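Local coordinates for protein dermonecrotic toxin (Pasteurella multocida, PDB 2EBF) that acts as a dermonecrotic, mitogenic toxin that induces bone resorption and is associated with the severe progressive form of atrophic rhinitis in pigs, at residues Leu101-Glu106 / Pro145-Gly150; Gly93-Leu98 / Thr123-Ala128; Glu70-Ile75 / Asn116-Leu121; Ala128-Glu133 / Gln140-Pro145. All coordinates share one frame; numbering follows the deposited sequence.

Contact 1. Residues Leu101-Glu106 / Pro145-Gly150. With GLC (alpha-D-glucopyranose), chain C.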
# COMPACT_ATOMS: atom_id res chain seq x y z
N LEU A 101 0.26 -21.79 13.06
CA LEU A 101 0.68 -22.69 14.15
C LEU A 101 0.28 -24.14 13.88
O LEU A 101 1.07 -25.06 14.12
CB LEU A 101 0.12 -22.24 15.50
CG LEU A 101 0.53 -20.86 16.02
CD1 LEU A 101 0.06 -20.68 17.45
CD2 LEU A 101 2.04 -20.69 15.93
N ILE A 102 -0.93 -24.32 13.40
CA ILE A 102 -1.41 -25.62 13.05
C ILE A 102 -0.69 -26.22 11.85
O ILE A 102 -0.31 -27.34 11.90
CB ILE A 102 -2.92 -25.61 12.87
CG1 ILE A 102 -3.60 -25.23 14.18
CG2 ILE A 102 -3.41 -26.89 12.39
CD1 ILE A 102 -5.01 -24.95 14.03
N ASP A 103 -0.50 -25.44 10.81
CA ASP A 103 0.35 -25.82 9.68
C ASP A 103 1.71 -26.37 10.12
O ASP A 103 2.14 -27.44 9.69
CB ASP A 103 0.58 -24.63 8.74
CG ASP A 103 -0.66 -24.23 7.95
OD1 ASP A 103 -1.63 -25.02 7.87
OD2 ASP A 103 -0.64 -23.11 7.42
N LEU A 104 2.38 -25.61 11.00
CA LEU A 104 3.72 -25.94 11.46
C LEU A 104 3.72 -27.21 12.32
O LEU A 104 4.61 -28.04 12.18
CB LEU A 104 4.30 -24.77 12.27
CG LEU A 104 4.68 -23.50 11.50
CD1 LEU A 104 5.04 -22.38 12.47
CD2 LEU A 104 5.84 -23.75 10.53
N TYR A 105 2.71 -27.34 13.18
CA TYR A 105 2.56 -28.52 14.02
C TYR A 105 2.34 -29.77 13.18
O TYR A 105 2.98 -30.80 13.42
CB TYR A 105 1.39 -28.33 14.99
CG TYR A 105 1.21 -29.47 15.97
CD1 TYR A 105 1.77 -29.40 17.25
CD2 TYR A 105 0.48 -30.61 15.62
CE1 TYR A 105 1.60 -30.43 18.16
CE2 TYR A 105 0.30 -31.64 16.52
CZ TYR A 105 0.86 -31.55 17.79
OH TYR A 105 0.70 -32.57 18.68
N GLU A 106 1.45 -29.66 12.20
CA GLU A 106 1.15 -30.74 11.26
C GLU A 106 2.41 -31.19 10.51
O GLU A 106 2.63 -32.37 10.29
CB GLU A 106 0.08 -30.28 10.27
CG GLU A 106 -0.38 -31.31 9.26
CD GLU A 106 -1.38 -30.74 8.28
OE1 GLU A 106 -1.12 -29.67 7.68
OE2 GLU A 106 -2.45 -31.37 8.11
N PRO A 145 2.77 -18.74 1.71
CA PRO A 145 3.36 -19.37 2.90
C PRO A 145 3.32 -18.43 4.10
O PRO A 145 3.21 -17.23 3.92
CB PRO A 145 4.82 -19.64 2.48
CG PRO A 145 4.77 -19.64 0.96
CD PRO A 145 3.76 -18.60 0.62
N ASN A 146 3.41 -18.99 5.31
CA ASN A 146 3.42 -18.22 6.58
C ASN A 146 2.14 -17.42 6.76
O ASN A 146 2.14 -16.18 6.67
CB ASN A 146 4.63 -17.29 6.67
CG ASN A 146 5.87 -17.84 5.98
OD1 ASN A 146 6.34 -18.95 6.27
ND2 ASN A 146 6.41 -17.06 5.07
N LYS A 147 1.04 -18.13 7.00
CA LYS A 147 -0.27 -17.51 7.15
C LYS A 147 -0.33 -16.48 8.26
O LYS A 147 -1.21 -15.62 8.25
CB LYS A 147 -1.33 -18.57 7.39
CG LYS A 147 -1.52 -19.52 6.22
CD LYS A 147 -2.61 -20.52 6.51
CE LYS A 147 -2.86 -21.43 5.30
NZ LYS A 147 -1.67 -22.28 5.00
N GLY A 148 0.59 -16.57 9.22
CA GLY A 148 0.68 -15.59 10.30
C GLY A 148 1.74 -14.53 10.12
O GLY A 148 2.12 -13.88 11.08
N SER A 149 2.25 -14.35 8.91
CA SER A 149 3.28 -13.31 8.69
C SER A 149 2.73 -11.88 8.64
O SER A 149 3.49 -10.92 8.73
CB SER A 149 4.02 -13.58 7.38
OG SER A 149 3.14 -13.35 6.29
N GLY A 150 1.42 -11.74 8.50
CA GLY A 150 0.82 -10.44 8.25
C GLY A 150 0.28 -10.28 6.85
O GLY A 150 -0.61 -9.46 6.61
C1 GLC C . -1.63 -24.22 1.70
C2 GLC C . -0.46 -24.37 0.72
C3 GLC C . 0.12 -25.78 0.83
C4 GLC C . 0.53 -26.10 2.27
C5 GLC C . -0.62 -25.82 3.24
C6 GLC C . -0.13 -25.88 4.69
O1 GLC C . -2.65 -25.13 1.29
O2 GLC C . -0.90 -24.10 -0.61
O3 GLC C . 1.25 -25.97 -0.03
O4 GLC C . 0.95 -27.47 2.36
O5 GLC C . -1.18 -24.51 3.03
O6 GLC C . 0.85 -24.85 4.88
O HOH W 1 1.27 -21.10 7.31
O HOH W 2 -3.42 -24.68 5.70

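Contact 2. Residues Gly93-Leu98 / Thr123-Ala128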
# COMPACT_ATOMS: atom_id res chain seq x y z
N GLY A 93 -6.54 -11.38 12.29
CA GLY A 93 -5.07 -11.51 12.31
C GLY A 93 -4.62 -12.68 13.15
O GLY A 93 -3.80 -13.48 12.72
N LEU A 94 -5.15 -12.77 14.37
CA LEU A 94 -4.88 -13.89 15.27
C LEU A 94 -5.32 -15.24 14.71
O LEU A 94 -4.64 -16.26 14.90
CB LEU A 94 -5.56 -13.65 16.62
CG LEU A 94 -4.96 -12.52 17.46
CD1 LEU A 94 -5.94 -12.08 18.54
CD2 LEU A 94 -3.61 -12.92 18.07
N MET A 95 -6.48 -15.25 14.05
CA MET A 95 -6.97 -16.47 13.39
C MET A 95 -6.02 -16.98 12.33
O MET A 95 -5.71 -18.17 12.30
CB MET A 95 -8.36 -16.23 12.81
CG MET A 95 -9.40 -16.16 13.91
SD MET A 95 -10.93 -15.38 13.43
CE MET A 95 -11.72 -16.71 12.51
N HIS A 96 -5.51 -16.08 11.49
CA HIS A 96 -4.49 -16.47 10.50
C HIS A 96 -3.21 -17.00 11.18
O HIS A 96 -2.64 -17.98 10.72
CB HIS A 96 -4.15 -15.31 9.56
CG HIS A 96 -5.19 -15.05 8.50
ND1 HIS A 96 -5.98 -13.92 8.50
CD2 HIS A 96 -5.52 -15.74 7.38
CE1 HIS A 96 -6.76 -13.93 7.43
NE2 HIS A 96 -6.51 -15.03 6.74
N GLU A 97 -2.79 -16.36 12.27
CA GLU A 97 -1.65 -16.83 13.06
C GLU A 97 -1.86 -18.25 13.59
O GLU A 97 -0.95 -19.09 13.51
CB GLU A 97 -1.35 -15.85 14.21
CG GLU A 97 -0.80 -14.49 13.76
CD GLU A 97 -0.67 -13.47 14.90
OE1 GLU A 97 -0.96 -13.81 16.05
OE2 GLU A 97 -0.26 -12.32 14.64
N LEU A 98 -3.07 -18.53 14.09
CA LEU A 98 -3.40 -19.87 14.58
C LEU A 98 -3.34 -20.90 13.46
O LEU A 98 -2.86 -22.02 13.66
CB LEU A 98 -4.80 -19.91 15.20
CG LEU A 98 -5.03 -20.80 16.44
CD1 LEU A 98 -6.49 -21.15 16.66
CD2 LEU A 98 -4.11 -22.03 16.58
N THR A 123 -10.00 -25.86 9.79
CA THR A 123 -11.11 -25.72 8.84
C THR A 123 -12.15 -24.72 9.38
O THR A 123 -12.69 -23.91 8.63
CB THR A 123 -11.74 -27.08 8.52
OG1 THR A 123 -10.74 -27.94 7.97
CG2 THR A 123 -12.87 -26.94 7.50
N GLN A 124 -12.40 -24.76 10.69
CA GLN A 124 -13.32 -23.80 11.33
C GLN A 124 -12.88 -22.36 11.13
O GLN A 124 -13.70 -21.47 10.89
CB GLN A 124 -13.47 -24.06 12.83
CG GLN A 124 -14.20 -25.35 13.17
CD GLN A 124 -14.13 -25.71 14.64
OE1 GLN A 124 -14.72 -26.72 15.06
NE2 GLN A 124 -13.44 -24.90 15.44
N LEU A 125 -11.58 -22.13 11.28
CA LEU A 125 -11.01 -20.79 11.13
C LEU A 125 -11.14 -20.36 9.68
O LEU A 125 -11.48 -19.22 9.40
CB LEU A 125 -9.54 -20.77 11.56
CG LEU A 125 -9.25 -21.10 13.04
CD1 LEU A 125 -7.79 -21.49 13.19
CD2 LEU A 125 -9.60 -19.92 13.93
N GLU A 126 -10.85 -21.27 8.76
CA GLU A 126 -11.00 -20.95 7.33
C GLU A 126 -12.43 -20.53 6.99
O GLU A 126 -12.64 -19.54 6.28
CB GLU A 126 -10.57 -22.12 6.47
CG GLU A 126 -9.10 -22.43 6.48
CD GLU A 126 -8.80 -23.72 5.73
OE1 GLU A 126 -9.75 -24.32 5.19
OE2 GLU A 126 -7.63 -24.13 5.68
N LYS A 127 -13.40 -21.27 7.51
CA LYS A 127 -14.80 -20.98 7.27
C LYS A 127 -15.29 -19.71 7.96
O LYS A 127 -16.20 -19.06 7.46
CB LYS A 127 -15.69 -22.18 7.67
CG LYS A 127 -15.43 -23.44 6.84
CD LYS A 127 -16.63 -24.39 6.85
CE LYS A 127 -16.77 -25.13 8.17
NZ LYS A 127 -17.97 -26.03 8.17
N ALA A 128 -14.69 -19.35 9.10
CA ALA A 128 -15.06 -18.13 9.80
C ALA A 128 -14.56 -16.87 9.08
O ALA A 128 -15.15 -15.79 9.23
CB ALA A 128 -14.52 -18.16 11.25

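Contact 3. Residues Glu70-Ile75 / Asn116-Leu121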
# COMPACT_ATOMS: atom_id res chain seq x y z
N GLU A 70 4.88 -27.60 24.45
CA GLU A 70 4.96 -26.16 24.20
C GLU A 70 4.15 -25.72 22.98
O GLU A 70 3.49 -24.67 23.01
CB GLU A 70 6.43 -25.74 24.06
CG GLU A 70 6.67 -24.24 23.88
CD GLU A 70 6.10 -23.38 25.02
OE1 GLU A 70 5.56 -22.29 24.71
OE2 GLU A 70 6.20 -23.78 26.20
N SER A 71 4.19 -26.51 21.92
CA SER A 71 3.44 -26.22 20.69
C SER A 71 1.95 -26.16 20.96
O SER A 71 1.27 -25.22 20.55
CB SER A 71 3.75 -27.26 19.62
OG SER A 71 5.07 -27.10 19.13
N TYR A 72 1.45 -27.18 21.66
CA TYR A 72 0.04 -27.28 22.01
C TYR A 72 -0.39 -26.15 22.95
O TYR A 72 -1.45 -25.55 22.75
CB TYR A 72 -0.23 -28.66 22.62
CG TYR A 72 -1.68 -28.98 22.97
CD1 TYR A 72 -1.98 -29.95 23.93
CD2 TYR A 72 -2.75 -28.33 22.35
CE1 TYR A 72 -3.31 -30.27 24.26
CE2 TYR A 72 -4.07 -28.63 22.67
CZ TYR A 72 -4.34 -29.60 23.62
OH TYR A 72 -5.65 -29.89 23.93
N LYS A 73 0.43 -25.86 23.96
CA LYS A 73 0.17 -24.73 24.85
C LYS A 73 -0.01 -23.42 24.09
O LYS A 73 -0.94 -22.67 24.37
CB LYS A 73 1.27 -24.60 25.91
CG LYS A 73 1.34 -23.23 26.56
CD LYS A 73 1.91 -23.24 27.98
CE LYS A 73 3.32 -23.78 28.04
NZ LYS A 73 3.32 -25.25 28.37
N ARG A 74 0.86 -23.15 23.12
CA ARG A 74 0.77 -21.92 22.33
C ARG A 74 -0.46 -21.90 21.42
O ARG A 74 -1.01 -20.84 21.16
CB ARG A 74 2.04 -21.70 21.52
CG ARG A 74 3.20 -21.17 22.36
CD ARG A 74 4.35 -20.75 21.49
NE ARG A 74 4.94 -21.91 20.83
CZ ARG A 74 6.17 -22.35 21.03
NH1 ARG A 74 6.99 -21.72 21.88
NH2 ARG A 74 6.59 -23.43 20.38
N ILE A 75 -0.87 -23.07 20.96
CA ILE A 75 -2.11 -23.19 20.18
C ILE A 75 -3.34 -22.83 21.04
O ILE A 75 -4.19 -22.04 20.62
CB ILE A 75 -2.19 -24.58 19.50
CG1 ILE A 75 -1.32 -24.58 18.23
CG2 ILE A 75 -3.64 -24.98 19.19
CD1 ILE A 75 -0.96 -25.96 17.69
N ASN A 116 -6.32 -34.79 14.26
CA ASN A 116 -7.74 -34.74 13.91
C ASN A 116 -8.42 -33.47 14.44
O ASN A 116 -9.13 -32.78 13.70
CB ASN A 116 -8.49 -35.99 14.41
CG ASN A 116 -8.33 -37.19 13.50
OD1 ASN A 116 -7.63 -37.13 12.48
ND2 ASN A 116 -8.98 -38.29 13.86
N ALA A 117 -8.19 -33.17 15.72
CA ALA A 117 -8.74 -31.97 16.36
C ALA A 117 -8.20 -30.69 15.73
O ALA A 117 -8.96 -29.75 15.48
CB ALA A 117 -8.45 -31.99 17.86
N PHE A 118 -6.89 -30.65 15.47
CA PHE A 118 -6.24 -29.44 14.95
C PHE A 118 -6.70 -29.13 13.53
O PHE A 118 -6.95 -27.97 13.18
CB PHE A 118 -4.71 -29.57 15.02
CG PHE A 118 -4.14 -29.45 16.42
CD1 PHE A 118 -2.76 -29.46 16.62
CD2 PHE A 118 -4.97 -29.32 17.53
CE1 PHE A 118 -2.22 -29.36 17.91
CE2 PHE A 118 -4.43 -29.21 18.82
CZ PHE A 118 -3.05 -29.23 19.00
N ARG A 119 -6.85 -30.17 12.71
CA ARG A 119 -7.34 -30.00 11.34
C ARG A 119 -8.77 -29.49 11.31
O ARG A 119 -9.13 -28.64 10.48
CB ARG A 119 -7.23 -31.31 10.55
CG ARG A 119 -5.78 -31.72 10.24
CD ARG A 119 -5.75 -33.04 9.47
NE ARG A 119 -4.42 -33.29 8.91
CZ ARG A 119 -3.69 -34.39 9.14
NH1 ARG A 119 -4.15 -35.36 9.92
NH2 ARG A 119 -2.50 -34.50 8.57
N GLU A 120 -9.60 -30.01 12.21
CA GLU A 120 -10.98 -29.55 12.30
C GLU A 120 -11.02 -28.08 12.70
O GLU A 120 -11.75 -27.28 12.12
CB GLU A 120 -11.79 -30.40 13.28
CG GLU A 120 -13.12 -29.74 13.74
CD GLU A 120 -14.13 -29.54 12.61
OE1 GLU A 120 -15.15 -28.81 12.82
OE2 GLU A 120 -13.92 -30.11 11.52
N LEU A 121 -10.21 -27.72 13.70
CA LEU A 121 -10.10 -26.34 14.14
C LEU A 121 -9.62 -25.42 13.01
O LEU A 121 -10.15 -24.32 12.83
CB LEU A 121 -9.15 -26.23 15.34
CG LEU A 121 -8.86 -24.84 15.90
CD1 LEU A 121 -10.13 -24.08 16.30
CD2 LEU A 121 -7.91 -24.94 17.08

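Contact 4. Residues Ala128-Glu133 / Gln140-Pro145. With GLC (alpha-D-glucopyranose), chain B; GLC (alpha-D-glucopyranose), chain C.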
# COMPACT_ATOMS: atom_id res chain seq x y z
N ALA A 128 -14.69 -19.35 9.10
CA ALA A 128 -15.06 -18.13 9.80
C ALA A 128 -14.56 -16.87 9.08
O ALA A 128 -15.15 -15.79 9.23
CB ALA A 128 -14.52 -18.16 11.25
N LEU A 129 -13.47 -17.01 8.34
CA LEU A 129 -12.82 -15.89 7.65
C LEU A 129 -13.25 -15.73 6.19
O LEU A 129 -13.43 -14.60 5.71
CB LEU A 129 -11.32 -16.10 7.67
CG LEU A 129 -10.46 -15.36 8.70
CD1 LEU A 129 -11.27 -14.70 9.81
CD2 LEU A 129 -9.44 -16.31 9.22
N TYR A 130 -13.35 -16.85 5.49
CA TYR A 130 -13.64 -16.87 4.06
C TYR A 130 -15.02 -17.44 3.84
O TYR A 130 -15.27 -18.62 4.07
CB TYR A 130 -12.55 -17.66 3.31
CG TYR A 130 -11.18 -17.03 3.51
CD1 TYR A 130 -10.74 -15.99 2.69
CD2 TYR A 130 -10.34 -17.44 4.57
CE1 TYR A 130 -9.50 -15.40 2.88
CE2 TYR A 130 -9.10 -16.84 4.76
CZ TYR A 130 -8.69 -15.82 3.92
OH TYR A 130 -7.48 -15.21 4.12
N LEU A 131 -15.93 -16.56 3.42
CA LEU A 131 -17.33 -16.92 3.26
C LEU A 131 -17.44 -17.76 1.97
O LEU A 131 -16.50 -17.76 1.18
CB LEU A 131 -18.18 -15.65 3.20
CG LEU A 131 -18.38 -14.91 4.54
CD1 LEU A 131 -17.07 -14.71 5.27
CD2 LEU A 131 -19.03 -13.58 4.32
N PRO A 132 -18.56 -18.48 1.76
CA PRO A 132 -18.68 -19.34 0.57
C PRO A 132 -18.41 -18.66 -0.77
O PRO A 132 -17.90 -19.31 -1.69
CB PRO A 132 -20.13 -19.83 0.64
CG PRO A 132 -20.45 -19.81 2.10
CD PRO A 132 -19.76 -18.57 2.61
N GLU A 133 -18.77 -17.39 -0.91
CA GLU A 133 -18.59 -16.68 -2.18
C GLU A 133 -17.17 -16.13 -2.38
O GLU A 133 -16.89 -15.45 -3.38
CB GLU A 133 -19.61 -15.56 -2.32
CG GLU A 133 -19.37 -14.35 -1.41
CD GLU A 133 -19.96 -14.49 -0.02
OE1 GLU A 133 -20.46 -15.57 0.37
OE2 GLU A 133 -19.92 -13.47 0.70
N GLN A 140 -6.16 -17.94 -3.20
CA GLN A 140 -5.01 -17.13 -3.57
C GLN A 140 -4.25 -16.73 -2.30
O GLN A 140 -3.02 -16.86 -2.22
CB GLN A 140 -5.46 -15.89 -4.36
CG GLN A 140 -5.81 -16.18 -5.83
CD GLN A 140 -4.78 -17.10 -6.48
OE1 GLN A 140 -5.09 -18.22 -6.89
NE2 GLN A 140 -3.55 -16.64 -6.55
N ILE A 141 -5.01 -16.29 -1.31
CA ILE A 141 -4.44 -15.77 -0.07
C ILE A 141 -3.81 -16.87 0.80
O ILE A 141 -2.68 -16.71 1.28
CB ILE A 141 -5.48 -14.99 0.73
CG1 ILE A 141 -5.85 -13.69 -0.00
CG2 ILE A 141 -4.94 -14.68 2.14
CD1 ILE A 141 -6.91 -12.85 0.73
N LEU A 142 -4.53 -17.97 1.01
CA LEU A 142 -4.02 -19.08 1.81
C LEU A 142 -2.93 -19.94 1.14
O LEU A 142 -2.33 -20.80 1.79
CB LEU A 142 -5.17 -19.94 2.35
CG LEU A 142 -6.15 -19.27 3.31
CD1 LEU A 142 -7.16 -20.29 3.85
CD2 LEU A 142 -5.44 -18.57 4.46
N GLN A 143 -2.66 -19.72 -0.15
CA GLN A 143 -1.52 -20.37 -0.81
C GLN A 143 -0.19 -19.67 -0.46
O GLN A 143 0.88 -20.28 -0.57
CB GLN A 143 -1.73 -20.46 -2.33
CG GLN A 143 -2.59 -21.66 -2.73
CD GLN A 143 -2.94 -21.77 -4.22
OE1 GLN A 143 -3.38 -22.84 -4.66
NE2 GLN A 143 -2.76 -20.68 -4.99
N ILE A 144 -0.26 -18.40 -0.05
CA ILE A 144 0.95 -17.69 0.41
C ILE A 144 1.48 -18.34 1.70
O ILE A 144 0.74 -18.50 2.66
CB ILE A 144 0.68 -16.17 0.64
CG1 ILE A 144 0.05 -15.54 -0.60
CG2 ILE A 144 1.97 -15.43 1.03
CD1 ILE A 144 -0.58 -14.16 -0.37
N PRO A 145 2.77 -18.74 1.71
CA PRO A 145 3.36 -19.37 2.90
C PRO A 145 3.32 -18.43 4.10
O PRO A 145 3.21 -17.23 3.92
CB PRO A 145 4.82 -19.64 2.48
CG PRO A 145 4.77 -19.64 0.96
CD PRO A 145 3.76 -18.60 0.62
C1 GLC B . -3.93 -24.95 1.91
C2 GLC B . -4.75 -26.23 1.71
C3 GLC B . -5.09 -26.43 0.24
C4 GLC B . -5.74 -25.18 -0.37
C5 GLC B . -4.94 -23.90 -0.05
C6 GLC B . -5.71 -22.64 -0.41
O2 GLC B . -3.97 -27.34 2.17
O3 GLC B . -5.97 -27.56 0.09
O4 GLC B . -5.85 -25.34 -1.79
O5 GLC B . -4.62 -23.82 1.35
O6 GLC B . -6.89 -22.55 0.41
C1 GLC C . -1.63 -24.22 1.70
C2 GLC C . -0.46 -24.37 0.72
C3 GLC C . 0.12 -25.78 0.83
C4 GLC C . 0.53 -26.10 2.27
C5 GLC C . -0.62 -25.82 3.24
C6 GLC C . -0.13 -25.88 4.69
O1 GLC C . -2.65 -25.13 1.29
O2 GLC C . -0.90 -24.10 -0.61
O3 GLC C . 1.25 -25.97 -0.03
O4 GLC C . 0.95 -27.47 2.36
O5 GLC C . -1.18 -24.51 3.03
O6 GLC C . 0.85 -24.85 4.88

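Contact 1. Residues Leu101-Glu106 / Pro145-Gly150
D103 and K147 cross at about a right angle, the carboxylate coming from helix 88-108 and the ammonium from the loop after helix 135-143. K147 NZ donates to D103 OD2 at 2.8 Å in a salt bridge, approaching on the syn side but 27° out of the carboxylate plane. The lysine runs extended to CE and bends only at its last torsion (chi4 65°), so that NZ also reaches O5 of an alpha-D-glucopyranose, to which it donates at 3.0 Å; D103 OD2 lies 3.4 Å from O6 of the same glucose. The pair illustrates how a salt bridge can double as one wall of a sugar site, here completed by K138, K139, L142 and Q143. One water donates to D103 OD2 and accepts from the backbone N of K147; another donates to D103 OD1 and accepts from K147 NZ. R122 forms a further salt bridge with D103 OD1, and positive partners at both oxygens would be expected to favour an ionised carboxylate. A type I turn from N146 to S149 shapes the loop. K147 also rests on M99 and E100 of helix 88-108, whose I102 packs against helix 115-129, while N146 and S149 lean on helix 312-333.

Contact 2. Residues Gly93-Leu98 / Thr123-Ala128
M95, L98, L125 and A128 form an apolar seam between helix 88-108 and helix 115-129, and the contact is made almost wholly by apolar side-chain atoms. L125 works as a fork: its CD1 meets L98 CD1 at 3.7 Å, while its CD2 lies 3.8 Å from M95 CG. The two leucines cross at about a right angle, methyl against methyl; the other branch of L125 is left for M95. M95 goes further along the seam. Its chain bends at the last torsion (chi3 78°), swinging the terminal methyl towards the next turn of the opposite helix, where M95 CE presses on A128 CB at 3.4 Å, a little closer than two methyl groups normally approach. The small alanine thus receives the end of the long side chain.

The two helices follow each other in the chain and run back against each other as an antiparallel helical hairpin, with segment axes 9.9 Å apart at closest and their directions at 148°. Both belong to the membrane localization domain, and the arrangement is consistent with the helical bundle known for such domains in large bacterial toxins. I82 of helix 70-84 touches both M95 and L98, bringing a third helix to the seam. Polar groups lie off the seam: E97 forms a salt bridge with K78, and the buried H96 packs on A152 and L156 of helix 151-164.

Contact 3. Residues Glu70-Ile75 / Asn116-Leu121
F118 projects from helix 115-129 towards helix 70-84 and is met there by Y72 and I75, in the closely packed half of this contact. Y72 presents one side of its ring: CD2 lies at the edge of the phenylalanine, near its plane, 3.5 Å from F118 CZ. The two rings are oblique, with centroids 5.6 Å apart and planes at 51°. Y72 gets there because its CG is turned anti to the backbone N (chi1 -176°), which carries the ring across although the backbone bond to CB does not aim at the other helix. I75 lies over one face, with CG2 above the ring and CD1 making the touch, 3.6 Å from F118 CE1, so that a face and an edge of a single aromatic are engaged by residues one helical turn apart.

Both helices belong to the membrane localization domain, a bundle of helices in which this cluster joins helix 70-84 to helix 115-129. Helix 88-108 takes part as well: its Y105 meets F118 edge-to-face, and its L98 and L101 lie against I75. Packing slackens towards L121, which points across but comes no nearer than 4.8 Å to segment 70-75. The exposed side of helix 70-84 differs, carrying charge instead of hydrocarbon. E70 there joins K73 and R74 in a network held by loose electrostatics: R74 NH1 is 3.2 Å from E70 OE1, yet that oxygen lies well out of the guanidinium plane, and the link to K73 is long.

Contact 4. Residues Ala128-Glu133 / Gln140-Pro145
At the connection between helices 115-129 and 135-143, Y130 leaves helical geometry and reaches across to I141 and L142, closing a compact helix-loop-helix whose second helix borders a sugar pocket. The tyrosine enters with its hydroxyl end foremost; chi1 of -60° sets CG anti to the carbonyl carbon, and CB itself points towards the other segment. Its hydroxyl meets a methyl, Y130 OH lying 3.3 Å from I141 CG2. I141 CD1 sits at the ring edge near its plane, 4.2 Å from Y130 CE1. On the other flank of the ring L142 comes obliquely, with its CD1 4.1 Å from Y130 CE2, while its second methyl, CD2, is 3.9 Å from Y130 OH. The hydroxyl end is therefore held between a beta-branched and a gamma-branched side chain.

Within this largely apolar setting the buried hydroxyl has a polar partner on helix 88-108, through a hydrogen bond with H96 NE2. L156 of helix 151-164 packs on Y130 and L155 on I141, so helix 151-164 also packs on the joint.

L142 works on two fronts, because its CB also lies 3.7 Å from O6 of the chain B glucose. This sugar and the chain C glucose are joined through their C1 atoms by O1, a 1,1 linkage as in trehalose. The chain C glucose passes close to the backbone, its C1 being 3.5 Å from L142 O, and Q143 CG approaches its O2 to 3.6 Å. Q143 OE1 in turn accepts a hydrogen bond from K139 NZ, another residue of the pocket.

The chain is the C-terminal region of the toxin, and these contacts lie in and around its membrane localization domain. Contacts 1, 2 and 3 interleave along the chain; contact 4 nests inside the loop closed by contact 1 and follows contacts 2 and 3. Helix 88-108 serves contacts 1 and 2, and helix 115-129 carries segments of contacts 2, 3 and 4. The centre of contact 2 is about 10, 12 and 9 Å from those of contacts 1, 3 and 4; the centres of contacts 3 and 4 are about 20 Å apart. E106 and R119 link contacts 1 and 3. The domain's helices therefore lie directly beside the disaccharide site that contacts 1 and 4 both line.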